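Local coordinates for protein-glutamine gamma-glutamyltransferase 2 (Pagrus major, PDB 1G0D) that probably cross-links proteins in a calcium-dependent manner, joining glutamine side chains to lysines or other primary amines with release of ammonia, at residues Gly626-Thr631 against Leu649-Met654. Sequence-based numbering, arbitrary orientation.
Sequences GLLSAT and LSFSPM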
ATOM      1  N   GLY A 626      -6.007 -12.651  12.486  1.00 18.81           N
ATOM      2  CA  GLY A 626      -6.586 -13.907  12.926  1.00 17.92           C
ATOM      3  C   GLY A 626      -5.754 -14.780  13.843  1.00 20.82           C
ATOM      4  O   GLY A 626      -6.281 -15.756  14.380  1.00 21.09           O
ATOM      5  N   LEU A 627      -4.464 -14.464  14.011  1.00 22.73           N
ATOM      6  CA  LEU A 627      -3.554 -15.215  14.908  1.00 19.60           C
ATOM      7  C   LEU A 627      -3.302 -14.377  16.190  1.00 21.79           C
ATOM      8  O   LEU A 627      -3.666 -14.795  17.284  1.00 25.67           O
ATOM      9  CB  LEU A 627      -2.216 -15.526  14.217  1.00 16.24           C
ATOM     10  CG  LEU A 627      -2.217 -16.541  13.065  1.00 18.58           C
ATOM     11  CD1 LEU A 627      -0.777 -16.970  12.713  1.00 16.71           C
ATOM     12  CD2 LEU A 627      -3.059 -17.745  13.467  1.00 19.21           C
ATOM     13  N   LEU A 628      -2.653 -13.213  16.060  1.00 22.05           N
ATOM     14  CA  LEU A 628      -2.436 -12.307  17.190  1.00 17.55           C
ATOM     15  C   LEU A 628      -2.145 -10.880  16.804  1.00 18.33           C
ATOM     16  O   LEU A 628      -1.683 -10.581  15.702  1.00 16.26           O
ATOM     17  CB  LEU A 628      -1.316 -12.744  18.119  1.00 16.83           C
ATOM     18  CG  LEU A 628       0.060 -13.329  17.800  1.00 25.94           C
ATOM     19  CD1 LEU A 628       0.885 -12.444  17.008  1.00 25.38           C
ATOM     20  CD2 LEU A 628       0.794 -13.552  19.105  1.00 24.16           C
ATOM     21  N   SER A 629      -2.440  -9.983  17.720  1.00 19.48           N
ATOM     22  CA  SER A 629      -2.128  -8.575  17.504  1.00 27.31           C
ATOM     23  C   SER A 629      -0.631  -8.332  17.841  1.00 27.44           C
ATOM     24  O   SER A 629      -0.076  -9.001  18.716  1.00 28.97           O
ATOM     25  CB  SER A 629      -3.017  -7.756  18.392  1.00 28.03           C
ATOM     26  OG  SER A 629      -4.030  -8.612  18.869  1.00 38.31           O
ATOM     27  N   ALA A 630       0.023  -7.403  17.149  1.00 25.81           N
ATOM     28  CA  ALA A 630       1.451  -7.164  17.382  1.00 25.14           C
ATOM     29  C   ALA A 630       1.836  -7.398  18.834  1.00 27.89           C
ATOM     30  O   ALA A 630       1.235  -6.842  19.753  1.00 27.44           O
ATOM     31  CB  ALA A 630       1.810  -5.790  16.996  1.00 24.04           C
ATOM     32  N   THR A 631       2.853  -8.226  19.030  1.00 29.11           N
ATOM     33  CA  THR A 631       3.310  -8.576  20.362  1.00 27.37           C
ATOM     34  C   THR A 631       4.818  -8.606  20.397  1.00 26.83           C
ATOM     35  O   THR A 631       5.432  -9.141  19.490  1.00 27.82           O
ATOM     36  CB  THR A 631       2.794  -9.941  20.727  1.00 26.45           C
ATOM     37  OG1 THR A 631       1.361  -9.912  20.735  1.00 29.90           O
ATOM     38  CG2 THR A 631       3.311 -10.345  22.070  1.00 25.44           C
ATOM     39  N   LEU A 649       6.923 -17.415  21.801  1.00 26.53           N
ATOM     40  CA  LEU A 649       5.772 -16.734  22.391  1.00 28.27           C
ATOM     41  C   LEU A 649       4.612 -17.739  22.402  1.00 31.82           C
ATOM     42  O   LEU A 649       4.542 -18.611  21.542  1.00 37.84           O
ATOM     43  CB  LEU A 649       5.387 -15.558  21.479  1.00 23.76           C
ATOM     44  CG  LEU A 649       4.844 -14.192  21.940  1.00 26.81           C
ATOM     45  CD1 LEU A 649       4.181 -13.500  20.742  1.00 17.65           C
ATOM     46  CD2 LEU A 649       3.849 -14.324  23.087  1.00 23.91           C
ATOM     47  N   SER A 650       3.706 -17.636  23.360  1.00 31.71           N
ATOM     48  CA  SER A 650       2.562 -18.532  23.365  1.00 29.69           C
ATOM     49  C   SER A 650       1.356 -17.687  23.107  1.00 31.40           C
ATOM     50  O   SER A 650       1.321 -16.539  23.543  1.00 32.25           O
ATOM     51  CB  SER A 650       2.382 -19.187  24.705  1.00 30.97           C
ATOM     52  OG  SER A 650       2.507 -20.590  24.570  1.00 43.04           O
ATOM     53  N   PHE A 651       0.382 -18.223  22.375  1.00 28.90           N
ATOM     54  CA  PHE A 651      -0.840 -17.481  22.098  1.00 26.82           C
ATOM     55  C   PHE A 651      -1.909 -18.418  21.532  1.00 28.18           C
ATOM     56  O   PHE A 651      -1.604 -19.555  21.147  1.00 28.38           O
ATOM     57  CB  PHE A 651      -0.555 -16.305  21.153  1.00 22.62           C
ATOM     58  CG  PHE A 651      -0.220 -16.714  19.756  1.00 22.47           C
ATOM     59  CD1 PHE A 651       1.063 -17.125  19.432  1.00 20.67           C
ATOM     60  CD2 PHE A 651      -1.198 -16.724  18.765  1.00 16.41           C
ATOM     61  CE1 PHE A 651       1.361 -17.546  18.142  1.00 18.65           C
ATOM     62  CE2 PHE A 651      -0.898 -17.144  17.487  1.00 12.74           C
ATOM     63  CZ  PHE A 651       0.378 -17.559  17.178  1.00 10.17           C
ATOM     64  N   SER A 652      -3.158 -17.956  21.513  1.00 27.09           N
ATOM     65  CA  SER A 652      -4.271 -18.768  21.028  1.00 27.45           C
ATOM     66  C   SER A 652      -4.926 -18.128  19.798  1.00 26.88           C
ATOM     67  O   SER A 652      -5.588 -17.090  19.916  1.00 30.49           O
ATOM     68  CB  SER A 652      -5.302 -18.917  22.148  1.00 26.20           C
ATOM     69  OG  SER A 652      -4.855 -19.832  23.143  1.00 28.34           O
ATOM     70  N   PRO A 653      -4.791 -18.757  18.610  1.00 21.28           N
ATOM     71  CA  PRO A 653      -5.412 -18.131  17.442  1.00 18.13           C
ATOM     72  C   PRO A 653      -6.824 -17.580  17.726  1.00 19.90           C
ATOM     73  O   PRO A 653      -7.507 -18.016  18.648  1.00 19.88           O
ATOM     74  CB  PRO A 653      -5.366 -19.235  16.394  1.00 15.85           C
ATOM     75  CG  PRO A 653      -4.149 -20.020  16.765  1.00 15.94           C
ATOM     76  CD  PRO A 653      -4.140 -20.036  18.266  1.00 17.79           C
ATOM     77  N   MET A 654      -7.239 -16.581  16.961  1.00 16.52           N
ATOM     78  CA  MET A 654      -8.527 -15.986  17.183  1.00 20.22           C
ATOM     79  C   MET A 654      -9.556 -16.446  16.175  1.00 23.32           C
ATOM     80  O   MET A 654     -10.722 -16.612  16.494  1.00 32.08           O
ATOM     81  CB  MET A 654      -8.386 -14.481  17.132  1.00 22.40           C
ATOM     82  CG  MET A 654      -7.672 -13.940  18.316  1.00 28.43           C
ATOM     83  SD  MET A 654      -7.312 -12.195  18.163  1.00 43.98           S
ATOM     84  CE  MET A 654      -6.119 -12.149  16.734  1.00 32.77           C
TER
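Leu628 lays its methyl CD2 over one face of the Phe651 ring, in a CH-pi contact. Leu628 CD2 is 3.7 Å from the Phe651 ring centroid and offset toward the rim, so it sits nearest the Phe651 CG side. The two side chains cross at about a right angle. Phe651 CG stands between its own backbone N and carbonyl carbon (chi1 70°), which turns the ring in toward Leu627 and Leu628. The same Leu628 CD2 sits in the notch between the ring and Leu649, 3.8 Å from Leu649 CD1. Leu649 CD1 also meets Thr631 CG2 at 3.5 Å. Thr631 OG1 bonds back to Ser629 O (2.6 Å), across the corner of the chain at Ser629. Both segments belong to the C-terminal Ig-like domain. Here strands 628-634 and 644-651, the outermost strands of two different sheets, face each other across the sandwich. Leu627 and Leu628 form a classic beta bulge against strand 619-624. Leu661, from strand 659-666, touches both leucines, and Leu601 and Ala603 pack on Phe651. Leu627 crosses Pro653 obliquely, with Leu627 CD2 4.0 Å from Pro653 CB, and Leu627 CB meets Phe651 CE2. Beyond the strand, Met654 bends at chi3 (-65°) and folds its methyl CE back onto the Leu627 backbone, 3.6 Å from Leu627 C. Met654 N donates to Gly626 O (2.9 Å) from above the carbonyl plane. Gly626 N also hydrogen-bonds to the Glu181 carboxylate, in a distant part of the chain, and Glu181 touches the Met654 side chain.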